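PDB 5J72: putative N-acetylmuramoyl-L-alanine amidase,autolysin cwp6, which probably hydrolyses the amide bond between N-acetylmuramic acid and L-alanine in peptidoglycan, using a zinc-dependent amidase domain attached to CWB2 cell-wall-anchoring repeats. Local coordinates for residues 77-82 and 86-91; 311-316 and 323-328; 559-564 and 633-638. All coordinates share one frame; numbering follows the deposited sequence.

Interaction 1: residues 77-82 and 86-91; sequences SIKING and QKVLNK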
loop_
_atom_site.group_PDB
_atom_site.type_symbol
_atom_site.label_atom_id
_atom_site.label_comp_id
_atom_site.label_asym_id
_atom_site.label_seq_id
_atom_site.Cartn_x
_atom_site.Cartn_y
_atom_site.Cartn_z
ATOM N N SER A 77 21.120 27.588 13.693
ATOM C CA SER A 77 20.609 28.690 14.468
ATOM C C SER A 77 19.189 29.022 14.129
ATOM O O SER A 77 18.640 28.587 13.113
ATOM C CB SER A 77 21.468 29.950 14.182
ATOM O OG SER A 77 21.344 30.340 12.815
ATOM N N ILE A 78 18.567 29.822 15.006
ATOM C CA ILE A 78 17.230 30.336 14.741
ATOM C C ILE A 78 17.279 31.821 14.930
ATOM O O ILE A 78 17.759 32.283 15.979
ATOM C CB ILE A 78 16.199 29.725 15.749
ATOM C CG1 ILE A 78 16.075 28.229 15.507
ATOM C CG2 ILE A 78 14.844 30.442 15.552
ATOM C CD1 ILE A 78 15.132 27.493 16.543
ATOM N N LYS A 79 16.793 32.584 13.947
ATOM C CA LYS A 79 16.783 34.014 14.098
ATOM C C LYS A 79 15.318 34.429 14.331
ATOM O O LYS A 79 14.456 34.015 13.549
ATOM C CB LYS A 79 17.282 34.725 12.795
ATOM C CG LYS A 79 17.206 36.272 12.933
ATOM C CD LYS A 79 17.978 37.003 11.783
ATOM C CE LYS A 79 17.626 38.459 11.715
ATOM N NZ LYS A 79 18.540 39.177 10.773
ATOM N N ILE A 80 15.064 35.209 15.370
ATOM C CA ILE A 80 13.707 35.683 15.663
ATOM C C ILE A 80 13.516 37.026 15.005
ATOM O O ILE A 80 14.216 37.982 15.345
ATOM C CB ILE A 80 13.569 35.731 17.182
ATOM C CG1 ILE A 80 13.823 34.297 17.748
ATOM C CG2 ILE A 80 12.178 36.283 17.571
ATOM C CD1 ILE A 80 14.083 34.269 19.285
ATOM N N ASN A 81 12.602 37.093 14.061
ATOM C CA ASN A 81 12.440 38.328 13.288
ATOM C C ASN A 81 11.462 39.354 13.966
ATOM O O ASN A 81 10.426 39.639 13.365
ATOM C CB ASN A 81 11.950 37.955 11.878
ATOM C CG ASN A 81 12.907 36.998 11.156
ATOM O OD1 ASN A 81 14.144 37.228 11.187
ATOM N ND2 ASN A 81 12.436 35.904 10.516
ATOM N N GLY A 82 11.753 39.880 15.150
ATOM C CA GLY A 82 10.874 40.905 15.731
ATOM C C GLY A 82 10.894 42.190 14.911
ATOM O O GLY A 82 11.829 42.434 14.149
ATOM N N GLN A 86 15.758 41.864 16.898
ATOM C CA GLN A 86 15.930 40.548 16.319
ATOM C C GLN A 86 16.869 39.837 17.258
ATOM O O GLN A 86 17.802 40.471 17.774
ATOM C CB GLN A 86 16.497 40.638 14.899
ATOM C CG GLN A 86 15.510 41.345 13.957
ATOM C CD GLN A 86 15.574 42.879 14.085
ATOM O OE1 GLN A 86 14.538 43.551 14.239
ATOM N NE2 GLN A 86 16.754 43.469 14.029
ATOM N N LYS A 87 16.648 38.624 17.539
ATOM C CA LYS A 87 17.524 37.912 18.438
ATOM C C LYS A 87 17.949 36.664 17.695
ATOM O O LYS A 87 17.117 36.108 16.983
ATOM C CB LYS A 87 16.734 37.578 19.723
ATOM C CG LYS A 87 17.459 36.627 20.658
ATOM C CD LYS A 87 16.638 36.466 21.995
ATOM C CE LYS A 87 17.371 35.641 22.969
ATOM N NZ LYS A 87 18.648 36.299 23.381
ATOM N N VAL A 88 19.193 36.227 17.835
ATOM C CA VAL A 88 19.622 35.015 17.153
ATOM C C VAL A 88 20.065 34.033 18.174
ATOM O O VAL A 88 20.869 34.369 19.068
ATOM C CB VAL A 88 20.805 35.325 16.193
ATOM C CG1 VAL A 88 21.413 34.041 15.628
ATOM C CG2 VAL A 88 20.313 36.241 15.057
ATOM N N LEU A 89 19.518 32.821 18.090
ATOM C CA LEU A 89 19.953 31.746 18.955
ATOM C C LEU A 89 20.946 30.907 18.136
ATOM O O LEU A 89 20.526 30.268 17.136
ATOM C CB LEU A 89 18.768 30.827 19.374
ATOM C CG LEU A 89 17.576 31.642 20.013
ATOM C CD1 LEU A 89 16.363 30.730 20.231
ATOM C CD2 LEU A 89 18.013 32.216 21.341
ATOM N N ASN A 90 22.228 30.885 18.516
ATOM C CA ASN A 90 23.154 30.053 17.749
ATOM C C ASN A 90 23.243 28.647 18.372
ATOM O O ASN A 90 22.455 28.337 19.293
ATOM C CB ASN A 90 24.568 30.781 17.632
ATOM C CG ASN A 90 25.266 30.975 18.950
ATOM O OD1 ASN A 90 24.861 30.469 20.021
ATOM N ND2 ASN A 90 26.405 31.677 18.946
ATOM N N LYS A 91 24.144 27.797 17.879
ATOM C CA LYS A 91 24.205 26.391 18.404
ATOM C C LYS A 91 24.342 26.314 19.853
ATOM O O LYS A 91 23.636 25.542 20.510
ATOM C CB LYS A 91 25.399 25.640 17.850
ATOM C CG LYS A 91 25.330 25.479 16.368
ATOM C CD LYS A 91 25.678 24.021 16.008
ATOM C CE LYS A 91 27.022 23.630 16.480
ATOM N NZ LYS A 91 27.731 22.862 15.392
#
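I80 O, close to the turn of the hairpin formed by 77-82 and 86-91, draws several partners instead of making one straight ladder bond. K87 N reaches I80 O only weakly, at 3.3 Å. The CA of Q86 comes within 3.2 Å of I80 O in a CA-H...O contact, and G82 N folds back onto the same oxygen in a weak bond around the inverse gamma turn centred on N81. The return bond of this pair is sound: I80 N meets K87 O at 2.8 Å and is nearly straight, 175° at the hydrogen. Farther from the turn the antiparallel ladder is regular. I78 and L89 form the next hydrogen-bonded pair, with I78 N to L89 O at 2.9 Å and L89 N to I78 O at 2.8 Å. K79 and V88 face each other between them as a non-hydrogen-bonded pair.

The two faces differ in character. On the exposed one, K79 swings CG away from its backbone N (chi1 177°) and runs out extended, which lays CG against V88 CG2 at 3.8 Å. Farther along, K79 CE rests on Q86 CB at 4.0 Å, the two chains side by side and pointing the same way. The face bearing I78, I80 and L89 is apolar, and I80 CD1 approaches L89 CD1 diagonally at 4.3 Å.

Along 77-82 the edge away from 86-89 is taken by strand 30-39, through backbone bonds of S77, K79 and N81 with N36, T34 and S32. N81 ND2 adds bonds to S32 OG and T34 OG1. Beyond L89 the chain turns directly into helix 91-96, with N90 as its N-cap, and L94 of that helix covers I78 and L89 while I33 of strand 30-39 packs on I78.

Interaction 2: residues 311-316 and 323-328; sequences AYYIGG and KIIDQI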
loop_
_atom_site.group_PDB
_atom_site.type_symbol
_atom_site.label_atom_id
_atom_site.label_comp_id
_atom_site.label_asym_id
_atom_site.label_seq_id
_atom_site.Cartn_x
_atom_site.Cartn_y
_atom_site.Cartn_z
ATOM N N ALA A 311 -18.431 9.147 4.242
ATOM C CA ALA A 311 -18.196 7.784 4.723
ATOM C C ALA A 311 -17.643 6.992 3.537
ATOM O O ALA A 311 -18.163 7.090 2.413
ATOM C CB ALA A 311 -19.471 7.139 5.220
ATOM N N TYR A 312 -16.611 6.210 3.768
ATOM C CA TYR A 312 -16.014 5.371 2.736
ATOM C C TYR A 312 -16.112 3.967 3.202
ATOM O O TYR A 312 -16.109 3.735 4.394
ATOM C CB TYR A 312 -14.537 5.722 2.496
ATOM C CG TYR A 312 -14.386 7.082 1.881
ATOM C CD1 TYR A 312 -14.262 8.214 2.678
ATOM C CD2 TYR A 312 -14.418 7.251 0.494
ATOM C CE1 TYR A 312 -14.176 9.483 2.125
ATOM C CE2 TYR A 312 -14.335 8.528 -0.074
ATOM C CZ TYR A 312 -14.217 9.630 0.748
ATOM O OH TYR A 312 -14.165 10.897 0.226
ATOM N N TYR A 313 -16.258 3.016 2.275
ATOM C CA TYR A 313 -16.383 1.593 2.610
ATOM C C TYR A 313 -15.227 0.835 2.000
ATOM O O TYR A 313 -15.130 0.768 0.762
ATOM C CB TYR A 313 -17.725 1.050 2.034
ATOM C CG TYR A 313 -18.883 1.942 2.409
ATOM C CD1 TYR A 313 -19.539 1.792 3.637
ATOM C CD2 TYR A 313 -19.310 2.959 1.562
ATOM C CE1 TYR A 313 -20.581 2.639 3.996
ATOM C CE2 TYR A 313 -20.342 3.809 1.922
ATOM C CZ TYR A 313 -20.970 3.649 3.140
ATOM O OH TYR A 313 -21.965 4.527 3.528
ATOM N N ILE A 314 -14.379 0.223 2.813
ATOM C CA ILE A 314 -13.228 -0.486 2.292
ATOM C C ILE A 314 -13.540 -1.958 2.385
ATOM O O ILE A 314 -13.614 -2.477 3.487
ATOM C CB ILE A 314 -11.914 -0.172 3.132
ATOM C CG1 ILE A 314 -11.767 1.361 3.347
ATOM C CG2 ILE A 314 -10.645 -0.755 2.430
ATOM C CD1 ILE A 314 -11.762 2.235 2.046
ATOM N N GLY A 315 -13.733 -2.635 1.270
ATOM C CA GLY A 315 -14.104 -4.047 1.336
ATOM C C GLY A 315 -15.164 -4.338 0.270
ATOM O O GLY A 315 -15.901 -3.432 -0.111
ATOM N N GLY A 316 -15.245 -5.587 -0.206
ATOM C CA GLY A 316 -16.246 -5.945 -1.217
ATOM C C GLY A 316 -17.605 -6.208 -0.578
ATOM O O GLY A 316 -17.791 -6.065 0.635
ATOM N N LYS A 323 -26.601 -3.119 2.544
ATOM C CA LYS A 323 -27.388 -2.730 3.713
ATOM C C LYS A 323 -26.590 -1.748 4.597
ATOM O O LYS A 323 -27.159 -0.766 5.097
ATOM C CB LYS A 323 -27.763 -3.987 4.519
ATOM C CG LYS A 323 -29.021 -4.701 3.952
ATOM C CD LYS A 323 -29.038 -6.148 4.385
ATOM C CE LYS A 323 -30.141 -6.940 3.707
ATOM N NZ LYS A 323 -29.711 -8.340 3.426
ATOM N N ILE A 324 -25.261 -1.972 4.766
ATOM C CA ILE A 324 -24.543 -0.980 5.614
ATOM C C ILE A 324 -24.387 0.310 4.831
ATOM O O ILE A 324 -24.425 1.382 5.422
ATOM C CB ILE A 324 -23.217 -1.596 6.114
ATOM C CG1 ILE A 324 -22.654 -0.708 7.302
ATOM C CG2 ILE A 324 -22.237 -1.769 4.940
ATOM C CD1 ILE A 324 -21.375 -1.243 7.853
ATOM N N ILE A 325 -24.226 0.252 3.489
ATOM C CA ILE A 325 -24.141 1.519 2.751
ATOM C C ILE A 325 -25.466 2.312 2.899
ATOM O O ILE A 325 -25.469 3.523 3.063
ATOM C CB ILE A 325 -23.784 1.235 1.272
ATOM C CG1 ILE A 325 -22.358 0.634 1.214
ATOM C CG2 ILE A 325 -23.896 2.499 0.425
ATOM C CD1 ILE A 325 -21.787 0.523 -0.199
ATOM N N ASP A 326 -26.582 1.618 2.838
ATOM C CA ASP A 326 -27.869 2.259 3.013
ATOM C C ASP A 326 -27.962 2.896 4.389
ATOM O O ASP A 326 -28.430 4.029 4.498
ATOM C CB ASP A 326 -28.983 1.213 2.941
ATOM C CG ASP A 326 -30.310 1.895 3.229
ATOM O OD1 ASP A 326 -30.868 1.690 4.346
ATOM O OD2 ASP A 326 -30.784 2.646 2.355
ATOM N N GLN A 327 -27.559 2.162 5.437
ATOM C CA GLN A 327 -27.597 2.666 6.827
ATOM C C GLN A 327 -26.770 3.933 6.978
ATOM O O GLN A 327 -27.269 4.949 7.473
ATOM C CB GLN A 327 -27.022 1.622 7.756
ATOM C CG GLN A 327 -27.067 2.065 9.217
ATOM C CD GLN A 327 -26.362 1.059 10.125
ATOM O OE1 GLN A 327 -25.250 0.616 9.848
ATOM N NE2 GLN A 327 -26.950 0.718 11.278
ATOM N N ILE A 328 -25.508 3.880 6.501
ATOM C CA ILE A 328 -24.601 5.011 6.678
ATOM C C ILE A 328 -24.867 6.133 5.710
ATOM O O ILE A 328 -24.745 7.321 6.061
ATOM C CB ILE A 328 -23.143 4.486 6.584
ATOM C CG1 ILE A 328 -22.906 3.442 7.693
ATOM C CG2 ILE A 328 -22.165 5.708 6.673
ATOM C CD1 ILE A 328 -23.200 4.017 9.123
#
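Y313 carries this contact, laying its ring between the strand and the inner side of helix 323-328. I325 sits squarely on one face: its CG1 is 3.6 Å from the centroid of the Y313 ring and only 2° off the ring normal, a textbook CH-pi contact. With CG1 beside its own backbone N (chi1 -66°), I325 extends CD1 back over the ring towards Y313 CD2. I328, one helical turn on, meets the tyrosine at its rim, where I328 CB lies 3.3 Å from Y313 OH, near the ring plane. The CG2 methyl of I328 meets both Y313 OH and A311 CB, the latter at 3.4 Å, tighter than usual for two carbons.

This is the strand-to-helix step of the beta-alpha-beta unit 308-314, 322-329, 334-341 in a CWB2 repeat. The side chain of I328 is about 8 Å from a bound calcium ion, whose ligands include S329 and A332.

The phenol oxygen, though set against I328 CB and CG2, is hydrogen-bonded to G335 O. That bond lets the hydroxyl sit in an otherwise apolar contact and, together with I325 on the ring face, would probably limit rotation of the ring.

Interaction 3: residues 559-564 and 633-638; sequences ASNILK and IEDTVK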
loop_
_atom_site.group_PDB
_atom_site.type_symbol
_atom_site.label_atom_id
_atom_site.label_comp_id
_atom_site.label_asym_id
_atom_site.label_seq_id
_atom_site.Cartn_x
_atom_site.Cartn_y
_atom_site.Cartn_z
ATOM N N ALA A 559 -2.021 -26.747 -23.343
ATOM C CA ALA A 559 -3.478 -26.580 -23.428
ATOM C C ALA A 559 -4.240 -27.646 -22.644
ATOM O O ALA A 559 -5.291 -27.369 -22.053
ATOM C CB ALA A 559 -3.915 -26.605 -24.932
ATOM N N SER A 560 -3.704 -28.915 -22.639
ATOM C CA SER A 560 -4.363 -30.019 -21.899
ATOM C C SER A 560 -4.291 -29.760 -20.394
ATOM O O SER A 560 -5.316 -29.887 -19.716
ATOM C CB SER A 560 -3.674 -31.357 -22.178
ATOM O OG SER A 560 -3.525 -31.468 -23.588
ATOM N N ASN A 561 -3.093 -29.362 -19.898
ATOM C CA ASN A 561 -2.930 -29.054 -18.451
ATOM C C ASN A 561 -3.864 -27.944 -18.016
ATOM O O ASN A 561 -4.570 -28.082 -17.017
ATOM C CB ASN A 561 -1.498 -28.648 -18.180
ATOM C CG ASN A 561 -0.540 -29.783 -18.257
ATOM O OD1 ASN A 561 -1.003 -30.912 -18.123
ATOM N ND2 ASN A 561 0.763 -29.573 -18.490
ATOM N N ILE A 562 -3.908 -26.802 -18.764
ATOM C CA ILE A 562 -4.788 -25.659 -18.340
ATOM C C ILE A 562 -6.219 -26.028 -18.400
ATOM O O ILE A 562 -7.010 -25.701 -17.502
ATOM C CB ILE A 562 -4.465 -24.419 -19.264
ATOM C CG1 ILE A 562 -3.015 -23.962 -18.977
ATOM C CG2 ILE A 562 -5.514 -23.300 -19.037
ATOM C CD1 ILE A 562 -2.418 -23.050 -20.052
ATOM N N LEU A 563 -6.626 -26.728 -19.451
ATOM C CA LEU A 563 -8.038 -27.121 -19.553
ATOM C C LEU A 563 -8.413 -28.019 -18.334
ATOM O O LEU A 563 -9.444 -27.865 -17.717
ATOM C CB LEU A 563 -8.178 -27.934 -20.910
ATOM C CG LEU A 563 -9.583 -28.497 -21.126
ATOM C CD1 LEU A 563 -10.621 -27.404 -21.268
ATOM C CD2 LEU A 563 -9.576 -29.322 -22.408
ATOM N N LYS A 564 -7.529 -28.983 -18.018
ATOM C CA LYS A 564 -7.768 -29.856 -16.850
ATOM C C LYS A 564 -7.918 -28.973 -15.590
ATOM O O LYS A 564 -8.910 -29.104 -14.864
ATOM C CB LYS A 564 -6.552 -30.789 -16.688
ATOM C CG LYS A 564 -6.671 -31.747 -15.505
ATOM C CD LYS A 564 -5.525 -32.780 -15.493
ATOM C CE LYS A 564 -5.971 -34.130 -14.839
ATOM N NZ LYS A 564 -4.848 -34.816 -14.103
ATOM N N ILE A 633 -0.335 -23.625 -16.144
ATOM C CA ILE A 633 0.919 -23.186 -16.741
ATOM C C ILE A 633 2.132 -23.740 -15.940
ATOM O O ILE A 633 3.126 -24.191 -16.543
ATOM C CB ILE A 633 1.003 -21.619 -16.792
ATOM C CG1 ILE A 633 -0.067 -21.118 -17.841
ATOM C CG2 ILE A 633 2.459 -21.120 -17.160
ATOM C CD1 ILE A 633 -0.245 -19.529 -17.784
ATOM N N GLU A 634 2.062 -23.641 -14.615
ATOM C CA GLU A 634 3.141 -24.147 -13.749
ATOM C C GLU A 634 3.316 -25.691 -14.029
ATOM O O GLU A 634 4.466 -26.160 -14.121
ATOM C CB GLU A 634 2.753 -23.914 -12.297
ATOM C CG GLU A 634 3.708 -24.617 -11.341
ATOM C CD GLU A 634 3.226 -24.513 -9.891
ATOM O OE1 GLU A 634 2.020 -24.672 -9.629
ATOM O OE2 GLU A 634 4.093 -24.256 -9.033
ATOM N N ASP A 635 2.221 -26.428 -14.147
ATOM C CA ASP A 635 2.274 -27.844 -14.511
ATOM C C ASP A 635 3.120 -28.047 -15.712
ATOM O O ASP A 635 3.908 -29.004 -15.778
ATOM C CB ASP A 635 0.914 -28.385 -14.931
ATOM C CG ASP A 635 -0.063 -28.525 -13.808
ATOM O OD1 ASP A 635 0.375 -28.602 -12.647
ATOM O OD2 ASP A 635 -1.282 -28.581 -14.083
ATOM N N THR A 636 2.967 -27.170 -16.674
ATOM C CA THR A 636 3.658 -27.259 -17.926
ATOM C C THR A 636 5.097 -26.830 -17.907
ATOM O O THR A 636 5.928 -27.569 -18.458
ATOM C CB THR A 636 2.878 -26.400 -18.963
ATOM O OG1 THR A 636 1.514 -26.805 -18.974
ATOM C CG2 THR A 636 3.430 -26.570 -20.365
ATOM N N VAL A 637 5.456 -25.701 -17.276
ATOM C CA VAL A 637 6.836 -25.232 -17.402
ATOM C C VAL A 637 7.783 -25.612 -16.263
ATOM O O VAL A 637 8.991 -25.428 -16.432
ATOM C CB VAL A 637 6.882 -23.662 -17.569
ATOM C CG1 VAL A 637 6.012 -23.188 -18.761
ATOM C CG2 VAL A 637 6.419 -22.992 -16.301
ATOM N N LYS A 638 7.301 -26.122 -15.150
ATOM C CA LYS A 638 8.261 -26.301 -14.047
ATOM C C LYS A 638 9.346 -27.380 -14.285
ATOM O O LYS A 638 9.072 -28.397 -14.929
ATOM C CB LYS A 638 7.508 -26.599 -12.753
ATOM C CG LYS A 638 6.660 -27.822 -12.876
ATOM C CD LYS A 638 5.986 -28.136 -11.553
ATOM C CE LYS A 638 4.906 -29.187 -11.725
ATOM O OXT LYS A 638 10.464 -27.167 -13.803
HETATM O O HOH W 1 3.073 -31.321 -18.233
HETATM O O HOH W 2 -3.078 -30.413 -15.041
#
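I562 and I633 mark the sheet-facing side of an antiparallel helix pair in the Amidase_3 domain, where helices 554-569 and 619-637 lie together on the central mixed sheet. The short segments run at 150° to each other and approach to 8.5 Å between axes.

The apolar side-chain contact between the segments lies on that inner side. I562 CD1 touches I633 CG1 at 3.8 Å, the two side chains lying side by side and pointing the same way. I562 also packs on I543 of strand 541-544, and I633 on L525 and T527 of strand 525-532, so the pair continues into the sheet's own core. The side chain of I562 is about 11 Å from that of the zinc ligand H530.

The direct polar link lies on the other flank. N561 turns its amide towards the partner helix, with CG anti to its own carbonyl carbon (chi1 -72°), and gives an N-H to T636 OG1; ND2 to OG1 is 2.9 Å and almost straight at 170°. T636 OG1 lies in the amide plane, and it is also hydrogen-bonded to G632 O, one turn back in its own helix. Beside this bond N561 ND2 passes D635 CB, and the amide stands nearly perpendicular to the D635 carboxylate. D635 OD2 has its main partner in R565, a salt bridge through NE just beyond 559-564.

Two waters complete the seam. One accepts from N561 ND2 at 2.9 Å and donates weakly to D635 O, so ND2 has two acceptors. The second donates to D635 OD2 at 2.7 Å and, weakly, to N561 O at 3.4 Å, tying a helix carbonyl to the opposing carboxylate.

How the interactions relate
The three contacts share no elements and follow one another along the chain, one each in the N-terminal domain, a CWB2 repeat and the amidase domain. Interactions 1 and 3 lie on opposite sides of the chain's centre, their centres about 72 Å apart; interaction 2 is nearer that centre. Their chemistry follows their setting. Interaction 2 is wholly buried and relies on aliphatic and aromatic packing between strand and helix. Interaction 1, partly buried, is a local hairpin held by backbone bonds, with one solvent-facing side. Interaction 3, also partly buried, joins helices distant in sequence through one side-chain hydrogen bond and two waters, with a single isoleucine pair inside.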